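Local coordinates for protein mini spindles (PDB 5VJC) that probably binds tubulin through a TOG domain built of HEAT repeats, and so promotes microtubule dynamics and mitotic spindle formation, at residues 87-92 against 127-132; 117-122 against 164-169; 162-165 against 171-174. All blocks are in the same frame, centred on the assembly; numbering follows the deposited sequence.

Interaction 1: 87-92 against 127-132; sequences CNLDLI and YILAEN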
loop_
_atom_site.group_PDB
_atom_site.type_symbol
_atom_site.label_atom_id
_atom_site.label_comp_id
_atom_site.label_asym_id
_atom_site.label_seq_id
_atom_site.Cartn_x
_atom_site.Cartn_y
_atom_site.Cartn_z
ATOM N N CYS A 87 -10.078 -7.115 15.819
ATOM C CA CYS A 87 -9.460 -6.715 17.082
ATOM C C CYS A 87 -7.920 -6.676 17.022
ATOM O O CYS A 87 -7.273 -5.915 17.761
ATOM C CB CYS A 87 -9.915 -7.663 18.204
ATOM S SG CYS A 87 -11.667 -7.488 18.620
ATOM N N ASN A 88 -7.330 -7.503 16.163
ATOM C CA ASN A 88 -5.881 -7.549 16.063
ATOM C C ASN A 88 -5.368 -7.076 14.689
ATOM O O ASN A 88 -4.214 -7.291 14.347
ATOM C CB ASN A 88 -5.384 -8.964 16.361
ATOM C CG ASN A 88 -5.660 -9.386 17.797
ATOM O OD1 ASN A 88 -4.829 -9.181 18.668
ATOM N ND2 ASN A 88 -6.831 -9.973 18.043
ATOM N N LEU A 89 -6.226 -6.400 13.931
ATOM C CA LEU A 89 -5.885 -6.024 12.556
ATOM C C LEU A 89 -4.564 -5.274 12.436
ATOM O O LEU A 89 -3.760 -5.548 11.536
ATOM C CB LEU A 89 -7.003 -5.157 11.947
ATOM C CG LEU A 89 -6.767 -4.665 10.509
ATOM C CD1 LEU A 89 -6.626 -5.841 9.503
ATOM C CD2 LEU A 89 -7.887 -3.671 10.074
ATOM N N ASP A 90 -4.366 -4.308 13.329
ATOM C CA ASP A 90 -3.182 -3.455 13.288
ATOM C C ASP A 90 -1.894 -4.281 13.445
ATOM O O ASP A 90 -0.895 -4.031 12.743
ATOM C CB ASP A 90 -3.283 -2.346 14.364
ATOM C CG ASP A 90 -3.367 -2.901 15.802
ATOM O OD1 ASP A 90 -4.202 -3.797 16.061
ATOM O OD2 ASP A 90 -2.587 -2.433 16.671
ATOM N N LEU A 91 -1.922 -5.287 14.322
ATOM C CA LEU A 91 -0.773 -6.173 14.523
ATOM C C LEU A 91 -0.513 -7.024 13.278
ATOM O O LEU A 91 0.634 -7.239 12.885
ATOM C CB LEU A 91 -1.000 -7.105 15.728
ATOM C CG LEU A 91 -1.299 -6.370 17.045
ATOM C CD1 LEU A 91 -1.704 -7.358 18.163
ATOM C CD2 LEU A 91 -0.053 -5.599 17.424
ATOM N N ILE A 92 -1.582 -7.530 12.686
ATOM C CA ILE A 92 -1.442 -8.398 11.512
ATOM C C ILE A 92 -0.944 -7.603 10.299
ATOM O O ILE A 92 -0.090 -8.095 9.549
ATOM C CB ILE A 92 -2.761 -9.102 11.157
ATOM C CG1 ILE A 92 -3.184 -10.053 12.290
ATOM C CG2 ILE A 92 -2.623 -9.887 9.866
ATOM C CD1 ILE A 92 -2.094 -11.010 12.713
ATOM N N TYR A 127 -16.087 -1.902 8.252
ATOM C CA TYR A 127 -15.038 -1.390 9.127
ATOM C C TYR A 127 -14.304 -0.256 8.414
ATOM O O TYR A 127 -14.098 -0.296 7.205
ATOM C CB TYR A 127 -14.079 -2.507 9.531
ATOM C CG TYR A 127 -12.914 -2.052 10.408
ATOM C CD1 TYR A 127 -13.102 -1.780 11.765
ATOM C CD2 TYR A 127 -11.636 -1.894 9.872
ATOM C CE1 TYR A 127 -12.043 -1.342 12.572
ATOM C CE2 TYR A 127 -10.562 -1.479 10.665
ATOM C CZ TYR A 127 -10.777 -1.199 12.020
ATOM O OH TYR A 127 -9.723 -0.782 12.802
ATOM N N ILE A 128 -13.932 0.750 9.191
ATOM C CA ILE A 128 -13.177 1.916 8.763
ATOM C C ILE A 128 -11.778 1.847 9.368
ATOM O O ILE A 128 -11.668 1.792 10.593
ATOM C CB ILE A 128 -13.885 3.199 9.248
ATOM C CG1 ILE A 128 -15.202 3.357 8.508
ATOM C CG2 ILE A 128 -13.012 4.425 9.059
ATOM C CD1 ILE A 128 -15.021 3.340 7.048
ATOM N N LEU A 129 -10.721 1.813 8.554
ATOM C CA LEU A 129 -9.369 1.738 9.115
ATOM C C LEU A 129 -9.054 2.934 10.003
ATOM O O LEU A 129 -9.356 4.089 9.658
ATOM C CB LEU A 129 -8.281 1.665 8.036
ATOM C CG LEU A 129 -8.035 0.498 7.080
ATOM C CD1 LEU A 129 -6.678 0.692 6.389
ATOM C CD2 LEU A 129 -8.080 -0.845 7.774
ATOM N N ALA A 130 -8.441 2.656 11.148
ATOM C CA ALA A 130 -7.851 3.718 11.946
ATOM C C ALA A 130 -6.785 4.422 11.108
ATOM O O ALA A 130 -6.164 3.800 10.231
ATOM C CB ALA A 130 -7.238 3.152 13.223
ATOM N N GLU A 131 -6.582 5.714 11.364
ATOM C CA GLU A 131 -5.494 6.470 10.745
ATOM C C GLU A 131 -4.144 5.713 10.867
ATOM O O GLU A 131 -3.364 5.625 9.904
ATOM C CB GLU A 131 -5.395 7.863 11.375
ATOM C CG GLU A 131 -4.220 8.664 10.898
ATOM C CD GLU A 131 -4.284 8.909 9.403
ATOM O OE1 GLU A 131 -5.351 9.378 8.952
ATOM O OE2 GLU A 131 -3.288 8.606 8.686
ATOM N N ASN A 132 -3.911 5.120 12.030
ATOM C CA ASN A 132 -2.663 4.397 12.283
ATOM C C ASN A 132 -2.554 3.122 11.463
ATOM O O ASN A 132 -1.476 2.780 11.019
ATOM C CB ASN A 132 -2.539 4.053 13.761
ATOM C CG ASN A 132 -2.738 5.259 14.642
ATOM O OD1 ASN A 132 -3.831 5.858 14.682
ATOM N ND2 ASN A 132 -1.681 5.642 15.345
#

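Interaction 2: 117-122 against 164-169; sequences QVFQVL and ILVFPF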
loop_
_atom_site.group_PDB
_atom_site.type_symbol
_atom_site.label_atom_id
_atom_site.label_comp_id
_atom_site.label_asym_id
_atom_site.label_seq_id
_atom_site.Cartn_x
_atom_site.Cartn_y
_atom_site.Cartn_z
ATOM N N GLN A 117 -8.613 -11.467 1.337
ATOM C CA GLN A 117 -9.687 -12.033 2.179
ATOM C C GLN A 117 -9.979 -11.120 3.381
ATOM O O GLN A 117 -11.135 -10.909 3.757
ATOM C CB GLN A 117 -9.339 -13.431 2.711
ATOM C CG GLN A 117 -8.843 -14.511 1.736
ATOM C CD GLN A 117 -8.269 -15.700 2.518
ATOM O OE1 GLN A 117 -7.066 -16.012 2.441
ATOM N NE2 GLN A 117 -9.126 -16.339 3.328
ATOM N N VAL A 118 -8.923 -10.590 3.985
ATOM C CA VAL A 118 -9.069 -9.666 5.117
ATOM C C VAL A 118 -9.844 -8.409 4.744
ATOM O O VAL A 118 -10.784 -8.028 5.440
ATOM C CB VAL A 118 -7.696 -9.242 5.678
ATOM C CG1 VAL A 118 -7.831 -8.041 6.623
ATOM C CG2 VAL A 118 -7.038 -10.416 6.396
ATOM N N PHE A 119 -9.461 -7.756 3.648
ATOM C CA PHE A 119 -10.104 -6.484 3.330
ATOM C C PHE A 119 -11.538 -6.678 2.857
ATOM O O PHE A 119 -12.379 -5.817 3.104
ATOM C CB PHE A 119 -9.260 -5.687 2.323
ATOM C CG PHE A 119 -8.187 -4.893 2.999
ATOM C CD1 PHE A 119 -8.436 -3.605 3.437
ATOM C CD2 PHE A 119 -6.967 -5.477 3.297
ATOM C CE1 PHE A 119 -7.472 -2.885 4.126
ATOM C CE2 PHE A 119 -5.983 -4.759 3.983
ATOM C CZ PHE A 119 -6.241 -3.463 4.397
ATOM N N GLN A 120 -11.833 -7.831 2.253
ATOM C CA GLN A 120 -13.223 -8.189 1.976
ATOM C C GLN A 120 -14.059 -8.267 3.264
ATOM O O GLN A 120 -15.180 -7.739 3.321
ATOM C CB GLN A 120 -13.321 -9.518 1.221
ATOM C CG GLN A 120 -14.732 -9.722 0.645
ATOM C CD GLN A 120 -15.173 -8.528 -0.202
ATOM O OE1 GLN A 120 -14.498 -8.162 -1.171
ATOM N NE2 GLN A 120 -16.293 -7.902 0.170
ATOM N N VAL A 121 -13.522 -8.904 4.296
ATOM C CA VAL A 121 -14.186 -8.909 5.612
ATOM C C VAL A 121 -14.400 -7.486 6.133
ATOM O O VAL A 121 -15.499 -7.138 6.592
ATOM C CB VAL A 121 -13.388 -9.734 6.645
ATOM C CG1 VAL A 121 -13.917 -9.507 8.073
ATOM C CG2 VAL A 121 -13.475 -11.205 6.290
ATOM N N LEU A 122 -13.383 -6.637 6.023
ATOM C CA LEU A 122 -13.521 -5.251 6.493
ATOM C C LEU A 122 -14.613 -4.498 5.719
ATOM O O LEU A 122 -15.399 -3.729 6.294
ATOM C CB LEU A 122 -12.190 -4.510 6.371
ATOM C CG LEU A 122 -10.998 -5.163 7.078
ATOM C CD1 LEU A 122 -9.750 -4.275 6.973
ATOM C CD2 LEU A 122 -11.331 -5.485 8.534
ATOM N N ILE A 164 -8.646 1.542 -0.532
ATOM C CA ILE A 164 -9.259 2.837 -0.784
ATOM C C ILE A 164 -10.751 2.832 -0.475
ATOM O O ILE A 164 -11.343 3.884 -0.375
ATOM C CB ILE A 164 -9.085 3.312 -2.246
ATOM C CG1 ILE A 164 -9.750 2.319 -3.205
ATOM C CG2 ILE A 164 -7.625 3.492 -2.569
ATOM C CD1 ILE A 164 -9.323 2.489 -4.655
ATOM N N LEU A 165 -11.350 1.656 -0.315
ATOM C CA LEU A 165 -12.760 1.587 0.056
ATOM C C LEU A 165 -12.946 1.743 1.567
ATOM O O LEU A 165 -14.046 2.037 2.021
ATOM C CB LEU A 165 -13.372 0.268 -0.418
ATOM C CG LEU A 165 -13.199 0.035 -1.931
ATOM C CD1 LEU A 165 -13.722 -1.332 -2.369
ATOM C CD2 LEU A 165 -13.880 1.156 -2.706
ATOM N N VAL A 166 -11.877 1.556 2.341
ATOM C CA VAL A 166 -11.990 1.612 3.800
ATOM C C VAL A 166 -10.997 2.580 4.451
ATOM O O VAL A 166 -10.820 2.563 5.667
ATOM C CB VAL A 166 -11.793 0.225 4.453
ATOM C CG1 VAL A 166 -12.957 -0.715 4.118
ATOM C CG2 VAL A 166 -10.410 -0.393 4.074
ATOM N N PHE A 167 -10.401 3.444 3.640
ATOM C CA PHE A 167 -9.373 4.376 4.073
ATOM C C PHE A 167 -9.391 5.530 3.067
ATOM O O PHE A 167 -9.644 5.285 1.886
ATOM C CB PHE A 167 -8.006 3.661 4.135
ATOM C CG PHE A 167 -6.903 4.496 4.710
ATOM C CD1 PHE A 167 -6.895 4.819 6.056
ATOM C CD2 PHE A 167 -5.872 4.952 3.908
ATOM C CE1 PHE A 167 -5.885 5.603 6.590
ATOM C CE2 PHE A 167 -4.856 5.727 4.445
ATOM C CZ PHE A 167 -4.864 6.055 5.775
ATOM N N PRO A 168 -9.153 6.784 3.509
ATOM C CA PRO A 168 -9.374 7.919 2.587
ATOM C C PRO A 168 -8.603 7.850 1.258
ATOM O O PRO A 168 -7.376 7.706 1.252
ATOM C CB PRO A 168 -8.914 9.123 3.413
ATOM C CG PRO A 168 -9.209 8.710 4.835
ATOM C CD PRO A 168 -8.793 7.254 4.861
ATOM N N PHE A 169 -9.330 7.958 0.144
ATOM C CA PHE A 169 -8.716 7.813 -1.165
ATOM C C PHE A 169 -7.756 8.966 -1.404
ATOM O O PHE A 169 -6.745 8.770 -2.053
ATOM C CB PHE A 169 -9.768 7.688 -2.311
ATOM C CG PHE A 169 -10.805 8.793 -2.358
ATOM C CD1 PHE A 169 -10.544 9.988 -3.024
ATOM C CD2 PHE A 169 -12.060 8.603 -1.803
ATOM C CE1 PHE A 169 -11.502 11.002 -3.090
ATOM C CE2 PHE A 169 -13.034 9.613 -1.860
ATOM C CZ PHE A 169 -12.753 10.812 -2.507
#

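Interaction 3: 162-165 against 171-174; sequences QVIL and KVFG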
loop_
_atom_site.group_PDB
_atom_site.type_symbol
_atom_site.label_atom_id
_atom_site.label_comp_id
_atom_site.label_asym_id
_atom_site.label_seq_id
_atom_site.Cartn_x
_atom_site.Cartn_y
_atom_site.Cartn_z
ATOM N N GLN A 162 -8.786 -2.353 -2.649
ATOM C CA GLN A 162 -9.675 -2.570 -1.521
ATOM C C GLN A 162 -9.437 -1.549 -0.407
ATOM O O GLN A 162 -10.377 -1.102 0.217
ATOM C CB GLN A 162 -9.487 -3.967 -0.949
ATOM C CG GLN A 162 -9.907 -5.082 -1.878
ATOM C CD GLN A 162 -9.579 -6.403 -1.264
ATOM O OE1 GLN A 162 -8.399 -6.695 -0.985
ATOM N NE2 GLN A 162 -10.613 -7.194 -0.977
ATOM N N VAL A 163 -8.171 -1.219 -0.148
ATOM C CA VAL A 163 -7.841 -0.263 0.906
ATOM C C VAL A 163 -8.572 1.063 0.713
ATOM O O VAL A 163 -9.088 1.644 1.681
ATOM C CB VAL A 163 -6.327 -0.010 0.974
ATOM C CG1 VAL A 163 -6.017 1.102 1.965
ATOM C CG2 VAL A 163 -5.596 -1.299 1.387
ATOM N N ILE A 164 -8.646 1.542 -0.532
ATOM C CA ILE A 164 -9.259 2.837 -0.784
ATOM C C ILE A 164 -10.751 2.832 -0.475
ATOM O O ILE A 164 -11.343 3.884 -0.375
ATOM C CB ILE A 164 -9.085 3.312 -2.246
ATOM C CG1 ILE A 164 -9.750 2.319 -3.205
ATOM C CG2 ILE A 164 -7.625 3.492 -2.569
ATOM C CD1 ILE A 164 -9.323 2.489 -4.655
ATOM N N LEU A 165 -11.350 1.656 -0.315
ATOM C CA LEU A 165 -12.760 1.587 0.056
ATOM C C LEU A 165 -12.946 1.743 1.567
ATOM O O LEU A 165 -14.046 2.037 2.021
ATOM C CB LEU A 165 -13.372 0.268 -0.418
ATOM C CG LEU A 165 -13.199 0.035 -1.931
ATOM C CD1 LEU A 165 -13.722 -1.332 -2.369
ATOM C CD2 LEU A 165 -13.880 1.156 -2.706
ATOM N N LYS A 171 -5.726 10.160 0.827
ATOM C CA LYS A 171 -4.487 9.738 1.486
ATOM C C LYS A 171 -3.748 8.687 0.657
ATOM O O LYS A 171 -2.533 8.748 0.524
ATOM C CB LYS A 171 -4.770 9.211 2.886
ATOM C CG LYS A 171 -5.306 10.277 3.826
ATOM C CD LYS A 171 -5.420 9.767 5.246
ATOM C CE LYS A 171 -5.699 10.919 6.217
ATOM N NZ LYS A 171 -4.595 11.926 6.167
ATOM N N VAL A 172 -4.481 7.742 0.074
ATOM C CA VAL A 172 -3.865 6.736 -0.792
ATOM C C VAL A 172 -3.222 7.393 -2.009
ATOM O O VAL A 172 -2.089 7.043 -2.394
ATOM C CB VAL A 172 -4.884 5.678 -1.238
ATOM C CG1 VAL A 172 -4.250 4.711 -2.257
ATOM C CG2 VAL A 172 -5.398 4.907 -0.014
ATOM N N PHE A 173 -3.932 8.354 -2.605
ATOM C CA PHE A 173 -3.388 9.108 -3.724
ATOM C C PHE A 173 -2.029 9.694 -3.340
ATOM O O PHE A 173 -1.071 9.567 -4.104
ATOM C CB PHE A 173 -4.340 10.226 -4.182
ATOM C CG PHE A 173 -3.857 10.966 -5.414
ATOM C CD1 PHE A 173 -4.184 10.513 -6.684
ATOM C CD2 PHE A 173 -3.079 12.102 -5.296
ATOM C CE1 PHE A 173 -3.753 11.191 -7.814
ATOM C CE2 PHE A 173 -2.624 12.766 -6.422
ATOM C CZ PHE A 173 -2.956 12.314 -7.672
ATOM N N GLY A 174 -1.972 10.326 -2.166
ATOM C CA GLY A 174 -0.740 10.854 -1.604
ATOM C C GLY A 174 0.377 9.820 -1.480
ATOM O O GLY A 174 1.508 10.093 -1.866
#

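Interaction 1: 87-92 against 127-132
L89 meets Y127 and L129 through a single methyl group, CD2. L89 stands at the start of helix 89-99, where its side chain sets out toward 127-132. Its CG is anti to the backbone N (chi1 179°), which carries the side chain toward Y127 and L129. Y127 comes from the opposite direction. Its CG is also anti to its backbone N, and the ring carbon CE2 lies 3.5 Å from L89 CD2. The methyl approaches the ring obliquely. L129 arrives at about a right angle to L89 and places its own CD2 3.6 Å from L89 CD2. The leucine methyl is thus shared between an aromatic carbon and a second methyl. L122 and V118 of helix 105-124 also touch L89, so the small apolar cluster has a third wall. K14 of helix 13-22 packs on L89 as well. The polar end of Y127 is held elsewhere: its OH bonds to E133 OE1 and to K14 NZ. The same E133 OE1 accepts the backbone N of A130, at the N-cap of helix 131-142. The contact is plain packing between the start of one helix and the loop leading into a later one. Its chemistry is wholly apolar. Carbon meets carbon in a buried place, while the phenol oxygen keeps its polar partners beyond the two segments.

Interaction 2: 117-122 against 164-169
V166 is the one residue of 164-169 that touches 117-122, and it packs on F119 and L122. The second segment starts with I164, near the end of helix 150-166, whose side chain packs on Y202 of helix 185-202. L165 follows and rests on I123, one residue beyond 117-122. Then comes V166, whose side chain sets out toward helix 105-124. Its two methyls do different work. CG2 lies between the backbone N and the carbonyl carbon, and it meets F119 at the edge of the ring, in plane. The distance from V166 CG2 to F119 CD1 is 3.8 Å, and to F119 CE1 it is 3.9 Å. CG1 is anti to the carbonyl carbon and reaches L122 more loosely, with V166 CG1 4.5 Å from L122 CB. L122 also serves F119 from its own helix: its CD1 lies 3.8 Å above one face of the F119 ring, offset toward the rim. F119 is thus met at its edge by V166 across the contact and on one face by L122 of its own helix. F167 carries P168 CD on one ring face, 3.2 Å above the plane. P168 is the N-cap of helix 169-178, and F169 in that helix stacks on Y202. The contact therefore joins the end of helix 150-166 to helix 105-124. L89 and L93 of helix 89-99 pack on L122 and F119, respectively, and V86 of helix 82-87 also packs on L122. The surroundings are all helix and loop, with no strand.

Interaction 3: 162-165 against 171-174
I164 and V172 meet with no flat group between them: the contact is methyl against methyl, without ring faces or edges. The one ring in the two segments, that of F173, leads away from 162-165. It packs on L195, L198 and I199 of helix 185-202 and on I206 and C207. The amide of Q162 also turns elsewhere, and its NE2 bonds to the V116 backbone O. Between the helices, I164 supplies its CG2 branch, and the side chains of I164 and V172 cross at about a right angle. CG2 of I164 sits against both V172 methyls, 3.6 Å from V172 CG1 and 3.7 Å from V172 CG2. The single methyl is thus set against the fork of V172. The chi1 of I164 (61°) sets its CG2 anti to the carbonyl carbon and its CG1 between that carbon and the backbone N. V172 CG1 is anti to its own backbone N (chi1 174°) and CG2 anti to the carbonyl carbon, and both methyls lie against I164 CG2. V163 adds a looser touch, with its CG1 4.3 Å from V172 CG2. V163 is also packed by F119 and by F137 and V138 of helix 131-142. V172 in turn rests on F167 in the turn that joins the two helices. The contact joins helix 150-166 to the next helix, 169-178, across that short turn. Its three touching residues are buried and branched at CB. Their grip is shape and van der Waals packing, with no polar bond between the segments.

How the interactions relate
Interaction 1 and interaction 2 are centred about 10 Å apart, interactions 2 and 3 about 9 Å, and interactions 1 and 3 about 15 Å. Along the chain, the segments of interactions 1 and 2 alternate, while interaction 1 closes before interaction 3 opens. Interactions 2 and 3 share helix 150-166, including I164 and L165. Two probable backbone hydrogen bonds, Y127 N to L122 O and L129 N to V166 O, tie interaction 1 to interaction 2. F119 and V163 link interaction 2 to interaction 3. Together the contacts run through successive helices of one TOG domain, consistent with the continuous packing of a HEAT-repeat array.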